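Local coordinates for protein catalase-3 (Neurospora crassa, PDB 4AJ9) that breaks down hydrogen peroxide to water and oxygen at a heme iron, probably protecting the cell from its toxicity, at residues G79-I84 against Q305-M310; I84-F89 against V217-K222; T213-T218 against F339-L344; S223-W228 against I278-A283. All coordinates share one frame; numbering follows the deposited sequence.

Contact 1. Residues G79-I84 against Q305-M310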
# COMPACT_ATOMS: atom_id res chain seq x y z
N GLY C 79 -12.29 -37.54 -21.55
CA GLY C 79 -11.36 -38.58 -21.92
C GLY C 79 -9.92 -38.33 -21.52
O GLY C 79 -9.60 -37.38 -20.83
N ASP C 80 -9.07 -39.25 -21.95
CA ASP C 80 -7.64 -39.15 -21.74
C ASP C 80 -7.08 -38.46 -22.97
O ASP C 80 -7.01 -39.07 -24.03
CB ASP C 80 -7.06 -40.56 -21.62
CG ASP C 80 -5.55 -40.58 -21.56
OD1 ASP C 80 -4.91 -39.58 -21.93
OD2 ASP C 80 -5.01 -41.62 -21.14
N TRP C 81 -6.70 -37.20 -22.84
CA TRP C 81 -6.24 -36.43 -24.00
C TRP C 81 -4.72 -36.33 -24.08
O TRP C 81 -4.20 -35.41 -24.70
CB TRP C 81 -6.89 -35.05 -24.02
CG TRP C 81 -8.37 -35.13 -23.92
CD1 TRP C 81 -9.16 -34.68 -22.90
CD2 TRP C 81 -9.26 -35.75 -24.86
NE1 TRP C 81 -10.48 -34.97 -23.15
CE2 TRP C 81 -10.57 -35.62 -24.36
CE3 TRP C 81 -9.07 -36.40 -26.08
CZ2 TRP C 81 -11.68 -36.11 -25.03
CZ3 TRP C 81 -10.18 -36.89 -26.76
CH2 TRP C 81 -11.47 -36.74 -26.23
N SER C 82 -4.02 -37.28 -23.49
CA SER C 82 -2.56 -37.25 -23.48
C SER C 82 -2.00 -37.31 -24.90
O SER C 82 -0.83 -36.98 -25.13
CB SER C 82 -1.98 -38.40 -22.65
OG SER C 82 -2.26 -39.65 -23.26
N ASN C 83 -2.83 -37.73 -25.85
CA ASN C 83 -2.43 -37.74 -27.25
C ASN C 83 -2.26 -36.34 -27.83
O ASN C 83 -1.61 -36.17 -28.86
CB ASN C 83 -3.42 -38.55 -28.10
CG ASN C 83 -4.86 -38.06 -27.97
OD1 ASN C 83 -5.31 -37.68 -26.88
ND2 ASN C 83 -5.60 -38.08 -29.08
N ILE C 84 -2.84 -35.35 -27.17
CA ILE C 84 -2.66 -33.96 -27.62
C ILE C 84 -2.05 -33.03 -26.56
O ILE C 84 -1.54 -31.96 -26.90
CB ILE C 84 -3.97 -33.31 -28.13
CG1 ILE C 84 -5.06 -33.40 -27.06
CG2 ILE C 84 -4.43 -33.98 -29.43
CD1 ILE C 84 -6.29 -32.57 -27.37
N GLN C 305 -13.86 -29.68 -31.21
CA GLN C 305 -13.71 -31.01 -30.64
C GLN C 305 -13.87 -30.89 -29.13
O GLN C 305 -13.07 -30.23 -28.46
CB GLN C 305 -12.35 -31.60 -31.01
CG GLN C 305 -12.07 -31.54 -32.51
CD GLN C 305 -10.77 -32.21 -32.89
OE1 GLN C 305 -10.53 -33.36 -32.56
NE2 GLN C 305 -9.91 -31.47 -33.59
N VAL C 306 -14.93 -31.50 -28.61
CA VAL C 306 -15.28 -31.40 -27.20
C VAL C 306 -14.33 -32.23 -26.32
O VAL C 306 -14.11 -33.41 -26.57
CB VAL C 306 -16.75 -31.81 -26.95
CG1 VAL C 306 -17.09 -31.80 -25.46
CG2 VAL C 306 -17.71 -30.90 -27.73
N LEU C 307 -13.77 -31.60 -25.29
CA LEU C 307 -12.83 -32.29 -24.41
C LEU C 307 -13.46 -32.67 -23.08
O LEU C 307 -13.02 -33.61 -22.41
CB LEU C 307 -11.58 -31.41 -24.15
CG LEU C 307 -10.69 -31.04 -25.34
CD1 LEU C 307 -9.38 -30.39 -24.87
CD2 LEU C 307 -10.39 -32.25 -26.21
N GLY C 308 -14.48 -31.92 -22.68
CA GLY C 308 -15.14 -32.18 -21.42
C GLY C 308 -16.22 -31.16 -21.09
O GLY C 308 -16.66 -30.39 -21.96
N GLU C 309 -16.65 -31.17 -19.83
CA GLU C 309 -17.74 -30.28 -19.43
C GLU C 309 -17.49 -29.67 -18.07
O GLU C 309 -16.97 -30.34 -17.17
CB GLU C 309 -19.06 -31.05 -19.40
CG GLU C 309 -20.26 -30.18 -19.05
CD GLU C 309 -21.60 -30.89 -19.26
OE1 GLU C 309 -21.92 -31.81 -18.47
OE2 GLU C 309 -22.33 -30.54 -20.20
N MET C 310 -17.87 -28.41 -17.92
CA MET C 310 -17.79 -27.72 -16.65
C MET C 310 -19.19 -27.34 -16.19
O MET C 310 -19.99 -26.85 -16.98
CB MET C 310 -16.90 -26.49 -16.80
CG MET C 310 -17.22 -25.31 -15.90
SD MET C 310 -15.94 -24.06 -16.10
CE MET C 310 -16.69 -22.92 -17.29
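Gly79 and Leu307 bring the two backbones closest, CA to CA 6.9 Å, and the chains part here, just after the backbone bonding of Leu307 with Tyr78. The loop after strand 68-77 here runs beside strand 305-314 of the antiparallel catalase barrel, just where that strand carries a classic beta bulge: Leu307 and Gly308 both face Leu273 on strand 270-278. Trp81 and Leu307 make most of the contact. With CG anti to the carbonyl carbon (chi1 -53°), the Trp81 indole folds back along its own loop and points NE1 at the bulge. The N-H meets Leu307 O at 3.0 Å from NE1, on a lone pair in the carbonyl plane; the bond is bent, 144° at the hydrogen, and the oxygen lies 21° out of the ring plane. The same leucine lays its CD2 methyl over one face of the indole, 3.9 Å from the centroid of the five-membered ring, as a CH-pi contact. Gly79 C covers the opposite face, offset toward the rim. Exchanging the tryptophan for an alanine here would probably cost Leu307 O this donor and open a gap between the leucine methyl and Gly79. Next to Trp81 the loop makes an Asx turn, Asp80 OD1 accepting from both the backbone N and the OG of Ser82. On the leucine's flank, Ile84 CD1 touches Leu307 CD2 at 4.3 Å.

Contact 2. Residues I84-F89 against V217-K222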
# COMPACT_ATOMS: atom_id res chain seq x y z
N ILE C 84 -2.84 -35.35 -27.17
CA ILE C 84 -2.66 -33.96 -27.62
C ILE C 84 -2.05 -33.03 -26.56
O ILE C 84 -1.54 -31.96 -26.90
CB ILE C 84 -3.97 -33.31 -28.13
CG1 ILE C 84 -5.06 -33.40 -27.06
CG2 ILE C 84 -4.43 -33.98 -29.43
CD1 ILE C 84 -6.29 -32.57 -27.37
N THR C 85 -2.12 -33.42 -25.29
CA THR C 85 -1.59 -32.56 -24.24
C THR C 85 -1.16 -33.35 -23.01
O THR C 85 -1.81 -34.32 -22.65
CB THR C 85 -2.62 -31.47 -23.82
OG1 THR C 85 -2.01 -30.57 -22.89
CG2 THR C 85 -3.85 -32.12 -23.17
N ALA C 86 -0.07 -32.91 -22.39
CA ALA C 86 0.39 -33.47 -21.11
C ALA C 86 -0.37 -32.88 -19.93
O ALA C 86 -0.12 -33.26 -18.78
CB ALA C 86 1.88 -33.22 -20.93
N ALA C 87 -1.26 -31.93 -20.20
CA ALA C 87 -2.02 -31.28 -19.13
C ALA C 87 -2.75 -32.30 -18.25
O ALA C 87 -3.54 -33.09 -18.74
CB ALA C 87 -3.02 -30.27 -19.70
N SER C 88 -2.47 -32.27 -16.96
CA SER C 88 -2.95 -33.29 -16.04
C SER C 88 -4.47 -33.30 -15.92
O SER C 88 -5.08 -34.35 -15.78
CB SER C 88 -2.31 -33.10 -14.66
OG SER C 88 -2.99 -33.87 -13.68
N PHE C 89 -5.09 -32.13 -15.96
CA PHE C 89 -6.54 -32.07 -15.79
C PHE C 89 -7.29 -32.65 -16.99
O PHE C 89 -8.49 -32.90 -16.91
CB PHE C 89 -7.01 -30.65 -15.45
CG PHE C 89 -7.08 -29.72 -16.64
CD1 PHE C 89 -5.92 -29.17 -17.18
CD2 PHE C 89 -8.30 -29.37 -17.19
CE1 PHE C 89 -5.99 -28.31 -18.25
CE2 PHE C 89 -8.38 -28.50 -18.26
CZ PHE C 89 -7.22 -27.98 -18.80
N VAL C 217 0.85 -29.25 -25.78
CA VAL C 217 2.16 -29.89 -25.90
C VAL C 217 2.12 -31.24 -25.20
O VAL C 217 1.71 -31.33 -24.04
CB VAL C 217 3.26 -29.01 -25.28
CG1 VAL C 217 4.65 -29.64 -25.51
CG2 VAL C 217 3.20 -27.61 -25.87
N THR C 218 2.51 -32.29 -25.91
CA THR C 218 2.51 -33.63 -25.33
C THR C 218 3.82 -33.87 -24.57
O THR C 218 4.75 -33.07 -24.68
CB THR C 218 2.38 -34.73 -26.41
OG1 THR C 218 3.45 -34.60 -27.35
CG2 THR C 218 1.06 -34.61 -27.15
N GLU C 219 3.89 -34.98 -23.84
CA GLU C 219 5.09 -35.33 -23.07
C GLU C 219 6.39 -35.28 -23.88
O GLU C 219 7.43 -34.87 -23.37
CB GLU C 219 4.97 -36.73 -22.47
CG GLU C 219 3.73 -36.97 -21.63
CD GLU C 219 3.67 -36.09 -20.39
OE1 GLU C 219 4.67 -35.39 -20.10
OE2 GLU C 219 2.62 -36.10 -19.71
N ASP C 220 6.33 -35.71 -25.14
CA ASP C 220 7.53 -35.80 -25.96
C ASP C 220 7.88 -34.47 -26.60
O ASP C 220 8.90 -34.33 -27.29
CB ASP C 220 7.39 -36.90 -27.01
CG ASP C 220 6.38 -36.55 -28.09
OD1 ASP C 220 5.74 -35.48 -27.98
OD2 ASP C 220 6.23 -37.35 -29.04
N GLY C 221 7.03 -33.48 -26.38
CA GLY C 221 7.30 -32.14 -26.86
C GLY C 221 6.60 -31.75 -28.15
O GLY C 221 6.77 -30.63 -28.61
N LYS C 222 5.81 -32.66 -28.74
CA LYS C 222 5.03 -32.33 -29.93
C LYS C 222 3.91 -31.35 -29.60
O LYS C 222 3.24 -31.49 -28.57
CB LYS C 222 4.44 -33.59 -30.58
CG LYS C 222 5.49 -34.64 -30.96
CD LYS C 222 6.69 -33.99 -31.64
CE LYS C 222 8.01 -34.58 -31.12
NZ LYS C 222 9.20 -33.80 -31.59
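Ala86 N donates to Val217 O at 2.9 Å, a fairly straight bond at 158°, and Thr85 CA adds a C-H...O contact to the same oxygen at 3.5 Å. This joins the loop after strand 68-77 to the beta hairpin of strands 214-217 and 223-232, right at its type I turn, Thr218 to Gly221. On one side of that bond Thr218 CG2 packs on the carbonyl carbon Ile84 C, 3.5 Å away. Glu219, its chain bent at chi2 (-63°), lays its carboxylate against the Ala86 methyl, with OE2 3.2 Å from CB. That carboxylate is held farther out by salt bridges to Arg335 and Arg416. Thr85 OG1 bonds to Gly336 O and accepts from Ala87 N, closing an ST turn. Within the hairpin, Thr218 OG1 and Lys222 N reach Asp220 OD1 from opposite faces of its carboxylate plane. A glycine in place of Thr218 is likely to leave Asp220 OD1 with one donor fewer and the carbonyl of Ile84 without its methyl cover. The hairpin is closed by Thr218 N bonding to Lys222 O at 2.9 Å, and by Gly221 N bonding to Thr218 O at the same length.

Contact 3. Residues T213-T218 against F339-L344. With HEM (protoporphyrin IX containing Fe), chain Y.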
# COMPACT_ATOMS: atom_id res chain seq x y z
N THR C 213 -4.69 -18.02 -30.00
CA THR C 213 -4.12 -19.33 -30.25
C THR C 213 -3.10 -19.60 -29.14
O THR C 213 -2.23 -18.76 -28.87
CB THR C 213 -3.42 -19.37 -31.62
OG1 THR C 213 -4.30 -18.85 -32.62
CG2 THR C 213 -3.02 -20.82 -31.98
N PHE C 214 -3.24 -20.75 -28.50
CA PHE C 214 -2.24 -21.25 -27.56
C PHE C 214 -1.63 -22.51 -28.17
O PHE C 214 -1.87 -22.80 -29.35
CB PHE C 214 -2.88 -21.56 -26.20
CG PHE C 214 -3.29 -20.33 -25.44
CD1 PHE C 214 -4.53 -19.74 -25.67
CD2 PHE C 214 -2.46 -19.76 -24.49
CE1 PHE C 214 -4.93 -18.62 -24.98
CE2 PHE C 214 -2.85 -18.63 -23.77
CZ PHE C 214 -4.08 -18.05 -24.03
N ARG C 215 -0.83 -23.22 -27.39
CA ARG C 215 -0.30 -24.51 -27.83
C ARG C 215 -0.61 -25.61 -26.83
O ARG C 215 -0.47 -25.42 -25.62
CB ARG C 215 1.22 -24.44 -28.04
CG ARG C 215 1.65 -23.67 -29.28
CD ARG C 215 3.17 -23.50 -29.36
NE ARG C 215 3.57 -23.19 -30.73
CZ ARG C 215 4.04 -22.02 -31.13
NH1 ARG C 215 4.22 -21.04 -30.26
NH2 ARG C 215 4.36 -21.83 -32.41
N LEU C 216 -1.03 -26.76 -27.34
CA LEU C 216 -1.06 -27.97 -26.53
C LEU C 216 0.22 -28.72 -26.83
O LEU C 216 0.65 -28.78 -27.98
CB LEU C 216 -2.28 -28.84 -26.86
CG LEU C 216 -3.65 -28.24 -26.55
CD1 LEU C 216 -4.75 -29.28 -26.82
CD2 LEU C 216 -3.70 -27.75 -25.10
N VAL C 217 0.85 -29.25 -25.78
CA VAL C 217 2.16 -29.89 -25.90
C VAL C 217 2.12 -31.24 -25.20
O VAL C 217 1.71 -31.33 -24.04
CB VAL C 217 3.26 -29.01 -25.28
CG1 VAL C 217 4.65 -29.64 -25.51
CG2 VAL C 217 3.20 -27.61 -25.87
N THR C 218 2.51 -32.29 -25.91
CA THR C 218 2.51 -33.63 -25.33
C THR C 218 3.82 -33.87 -24.57
O THR C 218 4.75 -33.07 -24.68
CB THR C 218 2.38 -34.73 -26.41
OG1 THR C 218 3.45 -34.60 -27.35
CG2 THR C 218 1.06 -34.61 -27.15
N PHE C 339 2.45 -20.85 -24.64
CA PHE C 339 2.01 -19.60 -25.25
C PHE C 339 2.30 -19.60 -26.74
O PHE C 339 3.03 -20.45 -27.24
CB PHE C 339 2.74 -18.42 -24.61
CG PHE C 339 2.63 -18.38 -23.12
CD1 PHE C 339 1.41 -18.14 -22.51
CD2 PHE C 339 3.75 -18.59 -22.32
CE1 PHE C 339 1.30 -18.12 -21.12
CE2 PHE C 339 3.65 -18.57 -20.93
CZ PHE C 339 2.42 -18.33 -20.33
N THR C 340 1.72 -18.64 -27.45
CA THR C 340 2.19 -18.33 -28.78
C THR C 340 2.66 -16.89 -28.84
O THR C 340 2.48 -16.11 -27.89
CB THR C 340 1.13 -18.52 -29.88
OG1 THR C 340 0.09 -17.56 -29.71
CG2 THR C 340 0.56 -19.95 -29.85
N GLU C 341 3.23 -16.55 -29.98
CA GLU C 341 3.81 -15.24 -30.22
C GLU C 341 2.76 -14.19 -30.60
O GLU C 341 3.07 -13.22 -31.29
CB GLU C 341 4.87 -15.35 -31.33
CG GLU C 341 6.12 -16.13 -30.92
CD GLU C 341 5.94 -17.65 -30.96
OE1 GLU C 341 4.82 -18.13 -31.21
OE2 GLU C 341 6.94 -18.36 -30.75
N ASP C 342 1.53 -14.40 -30.14
CA ASP C 342 0.45 -13.44 -30.32
C ASP C 342 0.83 -12.22 -29.48
O ASP C 342 0.90 -12.31 -28.26
CB ASP C 342 -0.84 -14.10 -29.83
CG ASP C 342 -2.02 -13.16 -29.72
OD1 ASP C 342 -1.85 -11.96 -29.36
OD2 ASP C 342 -3.14 -13.65 -29.97
N PRO C 343 1.13 -11.08 -30.13
CA PRO C 343 1.64 -9.92 -29.40
C PRO C 343 0.66 -9.36 -28.37
O PRO C 343 1.05 -8.59 -27.50
CB PRO C 343 1.88 -8.88 -30.51
CG PRO C 343 2.03 -9.69 -31.77
CD PRO C 343 1.09 -10.85 -31.59
N LEU C 344 -0.60 -9.74 -28.46
CA LEU C 344 -1.56 -9.27 -27.48
C LEU C 344 -1.45 -10.15 -26.24
O LEU C 344 -1.35 -9.67 -25.12
CB LEU C 344 -2.98 -9.29 -28.05
CG LEU C 344 -4.07 -8.70 -27.16
CD1 LEU C 344 -3.95 -7.18 -27.09
CD2 LEU C 344 -5.44 -9.14 -27.70
CHA HEM Y . -8.99 -8.41 -16.58
CHB HEM Y . -10.09 -10.91 -20.62
CHC HEM Y . -6.79 -8.32 -23.05
CHD HEM Y . -5.13 -6.50 -18.88
C1A HEM Y . -9.61 -9.29 -17.46
C2A HEM Y . -10.72 -10.18 -17.15
C3A HEM Y . -11.03 -10.86 -18.27
C4A HEM Y . -10.12 -10.43 -19.32
CMA HEM Y . -12.14 -11.92 -18.46
CAA HEM Y . -11.44 -10.28 -15.78
CBA HEM Y . -10.95 -11.47 -14.96
CGA HEM Y . -11.77 -11.55 -13.70
O1A HEM Y . -11.23 -11.25 -12.61
O2A HEM Y . -12.97 -11.91 -13.79
C1B HEM Y . -9.25 -10.46 -21.62
C2B HEM Y . -9.14 -11.03 -22.95
C3B HEM Y . -8.24 -10.31 -23.64
C4B HEM Y . -7.74 -9.28 -22.75
CMB HEM Y . -9.97 -12.25 -23.42
CAB HEM Y . -7.73 -10.50 -25.09
CBB HEM Y . -7.75 -11.71 -25.66
C1C HEM Y . -6.01 -7.68 -22.12
C2C HEM Y . -4.74 -7.03 -22.38
C3C HEM Y . -4.31 -6.52 -21.22
C4C HEM Y . -5.26 -6.86 -20.20
CMC HEM Y . -4.05 -6.91 -23.75
CAC HEM Y . -3.00 -5.77 -20.93
CBC HEM Y . -1.90 -6.09 -21.61
C1D HEM Y . -6.00 -6.82 -17.89
C2D HEM Y . -5.84 -6.42 -16.51
C3D HEM Y . -7.04 -7.02 -15.80
C4D HEM Y . -7.81 -7.72 -16.80
CMD HEM Y . -4.69 -5.58 -15.93
CAD HEM Y . -7.37 -6.91 -14.30
CBD HEM Y . -6.85 -8.18 -13.64
CGD HEM Y . -7.03 -8.08 -12.15
O1D HEM Y . -7.06 -9.15 -11.48
O2D HEM Y . -7.18 -6.94 -11.63
NA HEM Y . -9.27 -9.47 -18.78
NB HEM Y . -8.38 -9.40 -21.54
NC HEM Y . -6.30 -7.56 -20.78
ND HEM Y . -7.16 -7.59 -18.02
FE HEM Y . -7.74 -8.60 -19.77
O HOH W 1 -4.06 -15.72 -31.57
O HOH W 2 4.65 -19.24 -33.84
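Strand 214-217 of the catalase barrel is tied here, through Arg215 and Thr340, to the turn that leads into helix 343-360, the helix carrying Tyr352, the probable axial ligand of the heme iron. Arg215 NH1 gives two bonds in the guanidinium plane: to Phe339 O at 3.3 Å, on a lone pair, and to Glu341 OE1 at 3.1 Å, a nearly straight salt bridge. Guanidinium and carboxylate planes stand 89° apart, not the flat side-by-side pairing; NH1 makes the direct bond, and a water links Arg215 NH2 to the same oxygen. Beyond the two segments Arg215 NE pairs with Glu280, and Glu341 OE2 with Arg424. Thr340 lays CG2 over one face of the guanidinium. Its chi1 of 67° sets OG1 between the backbone N and the carbonyl carbon, where it donates to Thr213 O at 2.7 Å, whereas Thr340 N is buried without a partner. A second water spans Thr213 N and Asp342 OD2. Asp342 is the N-cap of the helix, its OD1 accepting from Leu344 N at 2.7 Å. The cap leads straight into the heme pocket, where Leu344 CD1 lies 3.4 Å from the porphyrin methyl CMC.

Contact 4. Residues S223-W228 against I278-A283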
# COMPACT_ATOMS: atom_id res chain seq x y z
N SER C 223 3.70 -30.37 -30.47
CA SER C 223 2.70 -29.35 -30.20
C SER C 223 1.65 -29.24 -31.30
O SER C 223 1.90 -29.60 -32.45
CB SER C 223 3.36 -27.99 -29.99
OG SER C 223 4.04 -27.56 -31.16
N LYS C 224 0.49 -28.74 -30.93
CA LYS C 224 -0.52 -28.32 -31.88
C LYS C 224 -0.96 -26.94 -31.44
O LYS C 224 -0.92 -26.63 -30.25
CB LYS C 224 -1.71 -29.27 -31.85
CG LYS C 224 -1.36 -30.69 -32.28
CD LYS C 224 -2.60 -31.56 -32.33
CE LYS C 224 -2.25 -32.96 -32.85
NZ LYS C 224 -1.44 -32.88 -34.10
N LEU C 225 -1.40 -26.12 -32.39
CA LEU C 225 -1.97 -24.82 -32.08
C LEU C 225 -3.42 -25.06 -31.68
O LEU C 225 -4.07 -25.95 -32.22
CB LEU C 225 -1.89 -23.92 -33.30
CG LEU C 225 -0.49 -23.63 -33.85
CD1 LEU C 225 -0.58 -22.89 -35.19
CD2 LEU C 225 0.34 -22.86 -32.83
N VAL C 226 -3.92 -24.28 -30.72
CA VAL C 226 -5.26 -24.53 -30.20
C VAL C 226 -6.06 -23.24 -29.95
O VAL C 226 -5.51 -22.24 -29.52
CB VAL C 226 -5.22 -25.38 -28.90
CG1 VAL C 226 -4.55 -24.61 -27.76
CG2 VAL C 226 -6.61 -25.80 -28.49
N LYS C 227 -7.36 -23.30 -30.23
CA LYS C 227 -8.32 -22.28 -29.78
C LYS C 227 -9.23 -22.90 -28.73
O LYS C 227 -9.78 -23.99 -28.94
CB LYS C 227 -9.18 -21.74 -30.94
CG LYS C 227 -8.41 -21.01 -32.04
CD LYS C 227 -7.87 -19.66 -31.57
CE LYS C 227 -7.60 -18.72 -32.74
NZ LYS C 227 -6.87 -17.49 -32.33
N TRP C 228 -9.40 -22.21 -27.60
CA TRP C 228 -10.32 -22.68 -26.55
C TRP C 228 -11.71 -22.13 -26.78
O TRP C 228 -11.88 -20.92 -27.05
CB TRP C 228 -9.87 -22.21 -25.16
CG TRP C 228 -8.55 -22.72 -24.69
CD1 TRP C 228 -7.41 -21.98 -24.51
CD2 TRP C 228 -8.23 -24.05 -24.28
NE1 TRP C 228 -6.40 -22.79 -24.03
CE2 TRP C 228 -6.89 -24.06 -23.87
CE3 TRP C 228 -8.97 -25.24 -24.20
CZ2 TRP C 228 -6.25 -25.21 -23.42
CZ3 TRP C 228 -8.33 -26.39 -23.75
CH2 TRP C 228 -6.99 -26.37 -23.36
N ILE C 278 -4.88 -26.98 -34.69
CA ILE C 278 -4.25 -26.67 -35.97
C ILE C 278 -2.78 -27.11 -35.99
O ILE C 278 -2.05 -26.89 -35.02
CB ILE C 278 -4.36 -25.16 -36.32
CG1 ILE C 278 -5.81 -24.66 -36.15
CG2 ILE C 278 -3.90 -24.91 -37.76
CD1 ILE C 278 -6.17 -24.22 -34.75
N ASP C 279 -2.36 -27.73 -37.08
CA ASP C 279 -0.94 -28.07 -37.28
C ASP C 279 -0.07 -26.82 -37.19
O ASP C 279 -0.44 -25.76 -37.69
CB ASP C 279 -0.73 -28.69 -38.66
CG ASP C 279 -1.41 -30.05 -38.81
OD1 ASP C 279 -1.63 -30.73 -37.78
OD2 ASP C 279 -1.68 -30.44 -39.97
N GLU C 280 1.10 -26.94 -36.59
CA GLU C 280 1.99 -25.79 -36.50
C GLU C 280 2.27 -25.22 -37.88
O GLU C 280 2.31 -24.00 -38.05
CB GLU C 280 3.31 -26.16 -35.81
CG GLU C 280 3.19 -26.38 -34.31
CD GLU C 280 3.31 -25.11 -33.48
OE1 GLU C 280 3.47 -23.99 -34.04
OE2 GLU C 280 3.23 -25.22 -32.24
N ASP C 281 2.46 -26.08 -38.88
CA ASP C 281 2.81 -25.60 -40.22
C ASP C 281 1.64 -24.96 -40.97
O ASP C 281 1.80 -24.45 -42.07
CB ASP C 281 3.46 -26.69 -41.08
CG ASP C 281 2.51 -27.85 -41.38
OD1 ASP C 281 1.29 -27.71 -41.17
OD2 ASP C 281 3.00 -28.90 -41.84
N LYS C 282 0.46 -24.98 -40.35
CA LYS C 282 -0.72 -24.35 -40.96
C LYS C 282 -1.14 -23.03 -40.28
O LYS C 282 -2.24 -22.52 -40.50
CB LYS C 282 -1.86 -25.38 -41.05
CG LYS C 282 -1.54 -26.48 -42.05
CD LYS C 282 -2.53 -27.62 -42.07
CE LYS C 282 -2.06 -28.73 -43.02
NZ LYS C 282 -0.84 -29.43 -42.49
N ALA C 283 -0.24 -22.47 -39.48
CA ALA C 283 -0.52 -21.26 -38.71
C ALA C 283 -1.04 -20.10 -39.56
O ALA C 283 -1.84 -19.29 -39.10
CB ALA C 283 0.72 -20.82 -37.94
O HOH W 3 1.63 -29.46 -35.09
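Ser223 and Glu280 are brought together by two torsions: chi1 of 63° sets Ser223 OG between its own backbone N and carbonyl carbon, and the bend at chi2 (-86°) folds the Glu280 carboxylate back toward it. OG donates to OE2 at 2.7 Å, reaching it on the anti side. The same oxygen also takes a salt bridge from Arg215 NE, so serine and arginine together pin this end of the carboxylate. Two residues along, Leu225 and Ile278 form an antiparallel hydrogen-bonded pair where strand 223-232 of the catalase barrel meets the end of strand 270-278. Leu225 N binds Ile278 O and Ile278 N binds Leu225 O, each at 2.8 Å. Their side chains share a face of the sheet, CB to CB 4.1 Å. Leu225 then fans out over the following turn: CD1 rests on Ala283 CB at 3.7 Å, while CD2 lies 3.5 Å from Glu280 OE1, the two side chains crossing at about a right angle. Arg37 of a neighbouring subunit also packs on Ala283. Within the turn Lys282 NZ binds Asp279 OD2 and Asp281 OD1. Across the contact, a water bridges Ser223 O to Glu280 N, 3.0 Å from the nitrogen.

Overall arrangement
From the N terminus, the loop after strand 68-77 opens contacts 1 and 2 in turn, and Ile84 belongs to both. Contact 2 closes first, at 217-222, nested inside the loop of contact 1, and contact 3 opens on overlapping residues, sharing Val217 and Thr218. Contact 4 follows in series after contact 2 and closes at 278-283, nested inside the loops of both contact 1 and contact 3. Contact 1 closes next, at strand 305-314, and contact 3 last, at 339-344, so these two loops cross. Together they tie barrel strands to their connecting loops and to the start of helix 343-360 on the heme side. Contacts 3 and 4 join directly, through adjacent strands and the Arg215-Glu280 salt bridge.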